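Local coordinates for uncharacterized protein (Candida albicans, PDB 5K04) that probably serves as the non-catalytic auxiliary subunit of the NatB N-terminal acetyltransferase, wrapping the NAT3 chain with a long array of helices, at residues N293-V298 / P321-G326; L282-D287 / S316-P321; N342-V347 / N352-E357; L253-G258 / E266-K271. All coordinates share one frame; numbering follows the deposited sequence.

In the fold
The four contacts join successive elements of one run of helices within the sequence range of the NatB non-catalytic subunit family. Interaction 4 comes first in the chain and leans on interaction 2, whose centre is about 16 Å away, through packing of Leu286 on Leu268 and a Lys283–Asp269 salt bridge. Interactions 1 and 2 interlock: their centres lie about 9 Å apart, they share Pro321, and their segments alternate along the chain. Interaction 3 follows, with its centre about 21 Å from that of interaction 1, Phe346 meeting Phe324 edge-to-face. The NAT3 chain reaches Gln317 in interaction 2 and Lys345 in interaction 3.

Interaction 1. Residues N293-V298 / P321-G326; sequences NIETSV and PTSFIG
The Phe324 ring takes Val298 CG1 over the centre of one face, a CH-pi contact in which the methyl carbon stands 3.8 Å from the ring centroid and 11° off the ring normal. The ring also takes part in edge-to-face pairs with Tyr302 and with Phe346. Val298 turns CG1 anti to its backbone N (chi1 160°), and the two side chains cross at about a right angle. A beta-branched valine suits this place because it offers a compact methyl to a flat apolar surface. The contact joins the first turn of helix 295-305 to the start of helix 322-326 in an all-helical region of the TPR clan. Pro321 occupies the N-cap position of the later helix, where a rigid ring with no N-H costs the helix no backbone bond. Its CG lies 3.4 Å from Glu295 CG, so the aliphatic part of the glutamate rests on the proline while the carboxylate continues beyond it to Ser323. Ser323 OG is placed to donate to Glu295 OE2, but the modelled separation is implausibly short and the detail of this bond is doubtful. At the start of the first helix, Asn293 OD1 accepts a weak capping bond from Glu295 N at 3.0 Å, giving a partner to an amide in the opening turn.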
# COMPACT_ATOMS: atom_id res chain seq x y z
N ASN A 293 -19.65 -15.89 -35.13
CA ASN A 293 -18.58 -16.81 -34.77
C ASN A 293 -17.29 -16.07 -34.45
O ASN A 293 -16.83 -15.23 -35.22
CB ASN A 293 -18.35 -17.80 -35.90
CG ASN A 293 -17.02 -18.50 -35.78
OD1 ASN A 293 -16.08 -18.21 -36.53
ND2 ASN A 293 -16.92 -19.40 -34.81
N ILE A 294 -16.68 -16.43 -33.32
CA ILE A 294 -15.48 -15.79 -32.80
C ILE A 294 -14.22 -16.10 -33.62
O ILE A 294 -13.28 -15.30 -33.62
CB ILE A 294 -15.32 -16.24 -31.33
CG1 ILE A 294 -16.60 -15.94 -30.54
CG2 ILE A 294 -14.18 -15.56 -30.63
CD1 ILE A 294 -16.54 -16.36 -29.08
N GLU A 295 -14.22 -17.21 -34.36
CA GLU A 295 -12.98 -17.88 -34.76
C GLU A 295 -12.05 -16.98 -35.57
O GLU A 295 -10.87 -16.83 -35.24
CB GLU A 295 -13.31 -19.14 -35.56
CG GLU A 295 -13.19 -20.41 -34.78
CD GLU A 295 -13.09 -21.61 -35.68
OE1 GLU A 295 -14.12 -21.98 -36.27
OE2 GLU A 295 -11.97 -22.16 -35.82
N THR A 296 -12.55 -16.43 -36.68
CA THR A 296 -11.67 -15.73 -37.61
C THR A 296 -11.05 -14.49 -36.97
O THR A 296 -9.89 -14.17 -37.23
CB THR A 296 -12.43 -15.35 -38.88
OG1 THR A 296 -13.20 -14.16 -38.64
CG2 THR A 296 -13.38 -16.45 -39.26
N SER A 297 -11.81 -13.79 -36.12
CA SER A 297 -11.25 -12.60 -35.49
C SER A 297 -10.29 -12.95 -34.36
O SER A 297 -9.38 -12.16 -34.06
CB SER A 297 -12.37 -11.68 -35.00
OG SER A 297 -13.54 -12.39 -34.67
N VAL A 298 -10.43 -14.13 -33.75
CA VAL A 298 -9.40 -14.60 -32.82
C VAL A 298 -8.12 -14.92 -33.58
O VAL A 298 -7.02 -14.54 -33.15
CB VAL A 298 -9.90 -15.82 -32.02
CG1 VAL A 298 -8.71 -16.60 -31.44
CG2 VAL A 298 -10.81 -15.38 -30.91
N PRO A 321 -12.25 -21.01 -29.24
CA PRO A 321 -12.68 -22.26 -29.88
C PRO A 321 -11.58 -23.31 -29.82
O PRO A 321 -10.39 -23.01 -29.90
CB PRO A 321 -12.98 -21.83 -31.32
CG PRO A 321 -12.16 -20.58 -31.51
CD PRO A 321 -12.15 -19.89 -30.19
N THR A 322 -12.00 -24.57 -29.67
CA THR A 322 -11.04 -25.67 -29.56
C THR A 322 -10.26 -25.88 -30.86
O THR A 322 -9.18 -26.49 -30.83
CB THR A 322 -11.77 -26.96 -29.14
OG1 THR A 322 -12.82 -27.24 -30.06
CG2 THR A 322 -12.35 -26.81 -27.74
N SER A 323 -10.75 -25.36 -31.98
CA SER A 323 -10.00 -25.43 -33.23
C SER A 323 -8.77 -24.51 -33.21
O SER A 323 -7.71 -24.88 -33.72
CB SER A 323 -10.91 -25.06 -34.40
OG SER A 323 -11.43 -23.75 -34.23
N PHE A 324 -8.92 -23.30 -32.66
CA PHE A 324 -7.79 -22.37 -32.60
C PHE A 324 -6.66 -22.94 -31.76
O PHE A 324 -5.49 -22.89 -32.15
CB PHE A 324 -8.25 -21.02 -32.04
CG PHE A 324 -7.12 -20.16 -31.52
CD1 PHE A 324 -6.31 -19.44 -32.39
CD2 PHE A 324 -6.87 -20.06 -30.16
CE1 PHE A 324 -5.28 -18.65 -31.92
CE2 PHE A 324 -5.84 -19.27 -29.67
CZ PHE A 324 -5.04 -18.56 -30.55
N ILE A 325 -7.00 -23.49 -30.59
CA ILE A 325 -6.01 -24.11 -29.72
C ILE A 325 -5.40 -25.34 -30.37
O ILE A 325 -4.24 -25.67 -30.11
CB ILE A 325 -6.67 -24.45 -28.38
CG1 ILE A 325 -7.29 -23.19 -27.75
CG2 ILE A 325 -5.65 -25.12 -27.45
CD1 ILE A 325 -6.26 -22.23 -27.17
N GLY A 326 -6.16 -26.03 -31.22
CA GLY A 326 -5.64 -27.20 -31.91
C GLY A 326 -4.37 -26.92 -32.69
O GLY A 326 -3.56 -27.83 -32.89

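Interaction 2. Residues L282-D287 / S316-P321; sequences LKIELD and SQYELP
Ile284, on helix 277-289, sets its CG2 methyl over the centre of one face of the Tyr318 ring. The methyl carbon is 3.9 Å from the ring centroid and only 3° off the normal, a nearly perpendicular CH-pi approach. The two branches separate: CG2 lies anti to the backbone N, while CG1 leads to CD1, which reaches Tyr318 CE2 at 4.0 Å. Isoleucine suits the site because one branch can sit over the ring centre while the other passes beyond its rim at CE2. The opposite face of the ring is covered by the tyrosine's own neighbour, Gln317, whose CG sits 3.8 Å above the plane, so the ring is sandwiched between aliphatic groups. The contact ties a helix of this all-helical, TPR-clan array to the irregular link between helices 311-315 and 322-326. That link also faces the catalytic partner, since Gln317 NE2 bonds to Thr49 OG1 of the NAT3 chain. One residue further along, Glu285 bends at chi2 (83°) and brings OE1 to the ring edge, in the plane of the tyrosine. There Tyr318 OH donates to Glu285 OE1 at 2.8 Å, meeting the oxygen nearly along its C-O axis, with the carboxylate and ring planes 54° apart. Tyrosine can therefore give an apolar face to Ile284 and a polar end to the glutamate. A water also donates weakly to Glu285 OE1 and to Gln317 OE1, bridging the helix and the link beside the direct bond.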
# COMPACT_ATOMS: atom_id res chain seq x y z
N LEU A 282 -11.54 -5.55 -30.61
CA LEU A 282 -12.93 -5.11 -30.73
C LEU A 282 -13.70 -5.98 -31.70
O LEU A 282 -14.89 -6.25 -31.49
CB LEU A 282 -12.98 -3.65 -31.18
CG LEU A 282 -14.37 -3.02 -31.13
CD1 LEU A 282 -14.82 -2.88 -29.68
CD2 LEU A 282 -14.36 -1.67 -31.84
N LYS A 283 -13.04 -6.43 -32.77
CA LYS A 283 -13.68 -7.29 -33.77
C LYS A 283 -14.18 -8.58 -33.13
O LYS A 283 -15.23 -9.10 -33.53
CB LYS A 283 -12.70 -7.59 -34.90
CG LYS A 283 -12.56 -6.43 -35.87
CD LYS A 283 -11.66 -6.78 -37.04
CE LYS A 283 -11.58 -5.62 -38.04
NZ LYS A 283 -12.84 -5.40 -38.83
N ILE A 284 -13.46 -9.09 -32.13
CA ILE A 284 -13.95 -10.19 -31.32
C ILE A 284 -15.18 -9.75 -30.53
O ILE A 284 -16.19 -10.46 -30.48
CB ILE A 284 -12.86 -10.71 -30.37
CG1 ILE A 284 -11.56 -10.95 -31.15
CG2 ILE A 284 -13.34 -11.98 -29.69
CD1 ILE A 284 -10.40 -11.38 -30.29
N GLU A 285 -15.09 -8.59 -29.89
CA GLU A 285 -16.21 -8.07 -29.12
C GLU A 285 -17.41 -7.79 -30.02
O GLU A 285 -18.56 -7.88 -29.58
CB GLU A 285 -15.78 -6.80 -28.38
CG GLU A 285 -16.43 -6.61 -27.01
CD GLU A 285 -15.74 -7.37 -25.90
OE1 GLU A 285 -14.49 -7.43 -25.90
OE2 GLU A 285 -16.46 -7.90 -25.02
N LEU A 286 -17.16 -7.48 -31.30
CA LEU A 286 -18.26 -7.17 -32.21
C LEU A 286 -18.93 -8.44 -32.70
O LEU A 286 -20.14 -8.46 -32.90
CB LEU A 286 -17.75 -6.31 -33.37
CG LEU A 286 -18.80 -5.86 -34.40
CD1 LEU A 286 -19.78 -4.86 -33.79
CD2 LEU A 286 -18.14 -5.28 -35.66
N ASP A 287 -18.15 -9.51 -32.90
CA ASP A 287 -18.73 -10.82 -33.21
C ASP A 287 -19.65 -11.29 -32.09
O ASP A 287 -20.78 -11.74 -32.34
CB ASP A 287 -17.63 -11.85 -33.44
CG ASP A 287 -16.83 -11.57 -34.70
OD1 ASP A 287 -17.22 -10.64 -35.44
OD2 ASP A 287 -15.83 -12.27 -34.93
N SER A 316 -7.19 -14.95 -23.75
CA SER A 316 -7.67 -15.92 -22.77
C SER A 316 -8.86 -15.42 -21.99
O SER A 316 -9.52 -16.22 -21.30
CB SER A 316 -6.53 -16.29 -21.81
OG SER A 316 -6.05 -15.14 -21.13
N GLN A 317 -9.17 -14.12 -22.07
CA GLN A 317 -10.38 -13.61 -21.43
C GLN A 317 -11.64 -13.98 -22.20
O GLN A 317 -12.74 -13.86 -21.66
CB GLN A 317 -10.28 -12.10 -21.28
CG GLN A 317 -10.53 -11.35 -22.57
CD GLN A 317 -10.35 -9.86 -22.39
OE1 GLN A 317 -11.32 -9.11 -22.23
NE2 GLN A 317 -9.09 -9.42 -22.40
N TYR A 318 -11.51 -14.40 -23.45
CA TYR A 318 -12.62 -14.90 -24.24
C TYR A 318 -12.66 -16.42 -24.16
O TYR A 318 -11.73 -17.07 -23.66
CB TYR A 318 -12.52 -14.44 -25.70
CG TYR A 318 -12.40 -12.94 -25.85
CD1 TYR A 318 -13.47 -12.10 -25.56
CD2 TYR A 318 -11.21 -12.36 -26.27
CE1 TYR A 318 -13.37 -10.73 -25.70
CE2 TYR A 318 -11.09 -10.98 -26.41
CZ TYR A 318 -12.18 -10.17 -26.12
OH TYR A 318 -12.09 -8.81 -26.24
N GLU A 319 -13.76 -16.99 -24.65
CA GLU A 319 -13.92 -18.43 -24.72
C GLU A 319 -13.40 -18.86 -26.08
O GLU A 319 -14.06 -18.70 -27.10
CB GLU A 319 -15.37 -18.84 -24.50
CG GLU A 319 -15.60 -19.48 -23.13
CD GLU A 319 -17.08 -19.59 -22.77
OE1 GLU A 319 -17.64 -18.58 -22.28
OE2 GLU A 319 -17.66 -20.68 -22.97
N LEU A 320 -12.19 -19.39 -26.09
CA LEU A 320 -11.51 -19.66 -27.34
C LEU A 320 -12.00 -20.98 -27.93
O LEU A 320 -12.19 -21.96 -27.21
CB LEU A 320 -10.01 -19.70 -27.11
CG LEU A 320 -9.61 -18.30 -26.61
CD1 LEU A 320 -8.18 -18.25 -26.10
CD2 LEU A 320 -9.86 -17.26 -27.70
N PRO A 321 -12.25 -21.01 -29.24
CA PRO A 321 -12.68 -22.26 -29.88
C PRO A 321 -11.58 -23.31 -29.82
O PRO A 321 -10.39 -23.01 -29.90
CB PRO A 321 -12.98 -21.83 -31.32
CG PRO A 321 -12.16 -20.58 -31.51
CD PRO A 321 -12.15 -19.89 -30.19
O HOH W 1 -13.68 -6.77 -22.74

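Interaction 3. Residues N342-V347 / N352-E357; sequences NNRKFV and NWDVYE
Arg344 and Asp354 approach from opposite directions, and their flat groups meet end-on in a bidentate salt bridge between helices 337-346 and 353-358, successive elements of the all-helical, TPR-clan region joined by a short loop. The guanidinium and carboxylate planes are nearly coplanar, 22° apart. Arg344 NH2 points at Asp354 OD2 over 2.7 Å with an almost straight N-H...O angle of 177°, while Arg344 NH1 reaches the syn lone pair of Asp354 OD1 at 3.1 Å. Arginine suits the place because its flat head can satisfy several acceptors at once: Arg344 NH1 also donates to Asn352 OD1, in the carbonyl plane and on a lone pair, at 2.9 Å. These bonds to two residues should fix the rotation of the guanidinium, and Asp354 probably balances its charge. The bend of Arg344 at chi2 (-77°) lets its chain run past Asn352, the two sliding by in opposite directions. Asn352 sits at the N-cap position, but its side chain serves the arginine and, through ND2, Gln349 O instead of capping the helix. One face of the guanidinium receives the apolar Val355, whose CG2 lies 3.5 Å from Arg344 NH2.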
# COMPACT_ATOMS: atom_id res chain seq x y z
N ASN A 342 3.53 -17.52 -25.69
CA ASN A 342 2.08 -17.45 -25.77
C ASN A 342 1.47 -18.82 -26.04
O ASN A 342 0.53 -19.24 -25.36
CB ASN A 342 1.66 -16.43 -26.84
CG ASN A 342 1.79 -14.97 -26.35
OD1 ASN A 342 1.33 -14.63 -25.26
ND2 ASN A 342 2.43 -14.13 -27.15
N ASN A 343 2.05 -19.56 -27.00
CA ASN A 343 1.53 -20.89 -27.34
C ASN A 343 1.59 -21.83 -26.15
O ASN A 343 0.63 -22.56 -25.88
CB ASN A 343 2.31 -21.47 -28.52
CG ASN A 343 2.10 -20.70 -29.79
OD1 ASN A 343 1.28 -19.78 -29.84
ND2 ASN A 343 2.84 -21.05 -30.84
N ARG A 344 2.70 -21.83 -25.41
CA ARG A 344 2.81 -22.69 -24.23
C ARG A 344 1.80 -22.30 -23.16
O ARG A 344 1.31 -23.15 -22.41
CB ARG A 344 4.22 -22.65 -23.67
CG ARG A 344 5.27 -23.26 -24.58
CD ARG A 344 5.23 -24.77 -24.52
NE ARG A 344 6.15 -25.38 -25.49
CZ ARG A 344 7.25 -26.05 -25.16
NH1 ARG A 344 7.57 -26.22 -23.88
NH2 ARG A 344 8.03 -26.54 -26.11
N LYS A 345 1.48 -21.00 -23.06
CA LYS A 345 0.43 -20.56 -22.15
C LYS A 345 -0.94 -21.01 -22.63
O LYS A 345 -1.77 -21.46 -21.84
CB LYS A 345 0.47 -19.05 -22.01
CG LYS A 345 1.63 -18.54 -21.18
CD LYS A 345 1.87 -17.07 -21.46
CE LYS A 345 1.65 -16.24 -20.25
NZ LYS A 345 2.53 -15.05 -20.33
N PHE A 346 -1.20 -20.88 -23.94
CA PHE A 346 -2.51 -21.27 -24.46
C PHE A 346 -2.80 -22.74 -24.17
O PHE A 346 -3.91 -23.09 -23.76
CB PHE A 346 -2.59 -20.98 -25.96
CG PHE A 346 -2.77 -19.52 -26.29
CD1 PHE A 346 -3.91 -18.83 -25.87
CD2 PHE A 346 -1.82 -18.84 -27.05
CE1 PHE A 346 -4.08 -17.48 -26.17
CE2 PHE A 346 -1.98 -17.50 -27.37
CZ PHE A 346 -3.12 -16.81 -26.92
N VAL A 347 -1.80 -23.62 -24.34
CA VAL A 347 -1.98 -25.06 -24.12
C VAL A 347 -1.69 -25.42 -22.67
O VAL A 347 -1.63 -26.60 -22.32
CB VAL A 347 -1.09 -25.88 -25.06
CG1 VAL A 347 -1.32 -25.47 -26.50
CG2 VAL A 347 0.38 -25.70 -24.69
N ASN A 352 8.83 -26.69 -19.62
CA ASN A 352 9.31 -25.68 -20.56
C ASN A 352 10.82 -25.49 -20.54
O ASN A 352 11.32 -24.51 -21.11
CB ASN A 352 8.60 -24.35 -20.29
CG ASN A 352 7.08 -24.44 -20.49
OD1 ASN A 352 6.61 -24.88 -21.54
ND2 ASN A 352 6.32 -24.02 -19.48
N TRP A 353 11.58 -26.39 -19.91
CA TRP A 353 13.04 -26.28 -19.94
C TRP A 353 13.58 -26.38 -21.36
O TRP A 353 14.63 -25.80 -21.66
CB TRP A 353 13.67 -27.36 -19.05
CG TRP A 353 13.30 -27.19 -17.62
CD1 TRP A 353 12.59 -28.06 -16.84
CD2 TRP A 353 13.60 -26.06 -16.78
NE1 TRP A 353 12.43 -27.54 -15.58
CE2 TRP A 353 13.03 -26.32 -15.51
CE3 TRP A 353 14.28 -24.86 -16.98
CZ2 TRP A 353 13.14 -25.42 -14.44
CZ3 TRP A 353 14.39 -23.97 -15.91
CH2 TRP A 353 13.82 -24.26 -14.66
N ASP A 354 12.88 -27.09 -22.24
CA ASP A 354 13.35 -27.20 -23.62
C ASP A 354 13.42 -25.83 -24.28
O ASP A 354 14.36 -25.53 -25.03
CB ASP A 354 12.44 -28.15 -24.42
CG ASP A 354 10.98 -27.71 -24.42
OD1 ASP A 354 10.49 -27.22 -23.38
OD2 ASP A 354 10.32 -27.86 -25.46
N VAL A 355 12.45 -24.95 -23.97
CA VAL A 355 12.47 -23.61 -24.55
C VAL A 355 13.52 -22.76 -23.86
O VAL A 355 14.24 -21.99 -24.52
CB VAL A 355 11.08 -22.97 -24.46
CG1 VAL A 355 11.10 -21.57 -25.06
CG2 VAL A 355 10.05 -23.82 -25.15
N TYR A 356 13.62 -22.88 -22.53
CA TYR A 356 14.70 -22.24 -21.79
C TYR A 356 16.07 -22.56 -22.41
O TYR A 356 16.88 -21.66 -22.63
CB TYR A 356 14.67 -22.66 -20.32
CG TYR A 356 15.89 -22.17 -19.59
CD1 TYR A 356 15.97 -20.85 -19.15
CD2 TYR A 356 16.99 -22.99 -19.41
CE1 TYR A 356 17.10 -20.38 -18.52
CE2 TYR A 356 18.14 -22.53 -18.79
CZ TYR A 356 18.19 -21.23 -18.33
OH TYR A 356 19.32 -20.77 -17.70
N GLU A 357 16.32 -23.83 -22.70
CA GLU A 357 17.62 -24.20 -23.26
C GLU A 357 17.88 -23.55 -24.62
O GLU A 357 19.04 -23.38 -25.00
CB GLU A 357 17.73 -25.72 -23.38
CG GLU A 357 17.86 -26.46 -22.04
CD GLU A 357 19.17 -26.19 -21.30
OE1 GLU A 357 20.09 -25.60 -21.89
OE2 GLU A 357 19.27 -26.59 -20.11

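Interaction 4. Residues L253-G258 / E266-K271; sequences LWILSG and EELDQK
Trp254 holds CG anti to its backbone N (chi1 179°), and Leu268 holds CG anti to its carbonyl carbon (chi1 -67°), which carries the indole and the isobutyl group past each other in opposite directions. They pack successive helices, 248-260 and 265-269, as a helical hairpin in this TPR-clan region. Leu268 CD2 lies over one face of the indole, displaced toward the rim. It stands 4.0 Å from the centroid of the six-membered ring and 25° off the normal, a CH-pi contact, with Trp254 CH2 its nearest atom at 3.6 Å. The other branch, CD1, turns to Ile255, lying 4.1 Å from Ile255 CB and 3.8 Å from Ile255 O. A forked leucine thus fills the angle between two consecutive residues, and Gly258, lacking a side chain, lets CD2 come close to the first helix. Tryptophan suits the interface because its large apolar surface packs here while Trp254 NE1 is hydrogen-bonded to Glu237 of the preceding helix, which satisfies its buried polar atom. Beside the leucine, Lys271 crosses the indole at about a right angle, contributing the aliphatic part of its chain: Lys271 CD approaches Trp254 CZ2 obliquely at 3.9 Å.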
# COMPACT_ATOMS: atom_id res chain seq x y z
N LEU A 253 -18.43 0.78 -25.90
CA LEU A 253 -19.65 1.58 -25.84
C LEU A 253 -20.11 1.98 -27.24
O LEU A 253 -21.32 2.02 -27.51
CB LEU A 253 -19.42 2.81 -24.97
CG LEU A 253 -19.18 2.58 -23.47
CD1 LEU A 253 -19.11 3.91 -22.73
CD2 LEU A 253 -20.25 1.72 -22.82
N TRP A 254 -19.16 2.23 -28.15
CA TRP A 254 -19.52 2.65 -29.51
C TRP A 254 -20.22 1.54 -30.29
O TRP A 254 -21.17 1.82 -31.03
CB TRP A 254 -18.27 3.11 -30.25
CG TRP A 254 -18.52 3.55 -31.66
CD1 TRP A 254 -19.05 4.75 -32.08
CD2 TRP A 254 -18.24 2.80 -32.85
NE1 TRP A 254 -19.13 4.77 -33.46
CE2 TRP A 254 -18.63 3.59 -33.95
CE3 TRP A 254 -17.70 1.53 -33.09
CZ2 TRP A 254 -18.49 3.16 -35.26
CZ3 TRP A 254 -17.57 1.10 -34.39
CH2 TRP A 254 -17.96 1.91 -35.46
N ILE A 255 -19.76 0.29 -30.16
CA ILE A 255 -20.44 -0.80 -30.87
C ILE A 255 -21.72 -1.19 -30.15
O ILE A 255 -22.71 -1.57 -30.79
CB ILE A 255 -19.52 -2.03 -31.04
CG1 ILE A 255 -19.14 -2.65 -29.70
CG2 ILE A 255 -18.30 -1.69 -31.90
CD1 ILE A 255 -18.49 -4.01 -29.79
N LEU A 256 -21.72 -1.12 -28.82
CA LEU A 256 -22.94 -1.36 -28.07
C LEU A 256 -24.04 -0.40 -28.50
O LEU A 256 -25.09 -0.82 -28.99
CB LEU A 256 -22.66 -1.23 -26.56
CG LEU A 256 -23.92 -1.36 -25.70
CD1 LEU A 256 -24.59 -2.70 -25.94
CD2 LEU A 256 -23.59 -1.19 -24.24
N SER A 257 -23.78 0.90 -28.36
CA SER A 257 -24.78 1.89 -28.73
C SER A 257 -25.11 1.81 -30.22
O SER A 257 -26.27 2.02 -30.61
CB SER A 257 -24.30 3.29 -28.33
OG SER A 257 -23.00 3.57 -28.85
N GLY A 258 -24.12 1.49 -31.05
CA GLY A 258 -24.39 1.33 -32.47
C GLY A 258 -25.44 0.27 -32.75
O GLY A 258 -26.37 0.49 -33.53
N GLU A 266 -22.14 -4.88 -40.56
CA GLU A 266 -21.31 -4.36 -41.64
C GLU A 266 -21.06 -2.86 -41.50
O GLU A 266 -19.96 -2.38 -41.77
CB GLU A 266 -21.96 -4.67 -43.00
CG GLU A 266 -22.02 -6.15 -43.37
CD GLU A 266 -23.07 -6.94 -42.60
OE1 GLU A 266 -23.96 -6.31 -41.99
OE2 GLU A 266 -23.01 -8.19 -42.59
N GLU A 267 -22.10 -2.11 -41.10
CA GLU A 267 -21.94 -0.67 -40.91
C GLU A 267 -20.84 -0.37 -39.90
O GLU A 267 -20.04 0.55 -40.10
CB GLU A 267 -23.27 -0.06 -40.46
CG GLU A 267 -23.80 1.03 -41.37
CD GLU A 267 -25.18 1.50 -40.95
OE1 GLU A 267 -25.33 2.71 -40.68
OE2 GLU A 267 -26.10 0.66 -40.88
N LEU A 268 -20.79 -1.14 -38.81
CA LEU A 268 -19.77 -0.91 -37.79
C LEU A 268 -18.40 -1.37 -38.28
O LEU A 268 -17.42 -0.61 -38.24
CB LEU A 268 -20.16 -1.62 -36.49
CG LEU A 268 -21.41 -1.04 -35.80
CD1 LEU A 268 -21.70 -1.71 -34.47
CD2 LEU A 268 -21.27 0.47 -35.61
N ASP A 269 -18.33 -2.60 -38.80
CA ASP A 269 -17.06 -3.21 -39.20
C ASP A 269 -16.36 -2.43 -40.31
O ASP A 269 -15.13 -2.40 -40.36
CB ASP A 269 -17.32 -4.66 -39.62
CG ASP A 269 -16.04 -5.42 -39.98
OD1 ASP A 269 -15.17 -5.60 -39.10
OD2 ASP A 269 -15.92 -5.88 -41.14
N GLN A 270 -17.13 -1.79 -41.20
CA GLN A 270 -16.51 -1.03 -42.29
C GLN A 270 -15.73 0.17 -41.77
O GLN A 270 -14.81 0.65 -42.45
CB GLN A 270 -17.58 -0.57 -43.29
CG GLN A 270 -18.12 -1.70 -44.19
CD GLN A 270 -19.39 -1.31 -44.95
OE1 GLN A 270 -20.04 -0.31 -44.65
NE2 GLN A 270 -19.74 -2.12 -45.95
N LYS A 271 -16.07 0.68 -40.58
CA LYS A 271 -15.28 1.74 -39.95
C LYS A 271 -14.07 1.21 -39.19
O LYS A 271 -13.31 2.01 -38.64
CB LYS A 271 -16.17 2.57 -39.02
CG LYS A 271 -17.09 3.56 -39.74
CD LYS A 271 -17.62 4.63 -38.79
CE LYS A 271 -18.16 5.84 -39.54
NZ LYS A 271 -19.29 5.50 -40.46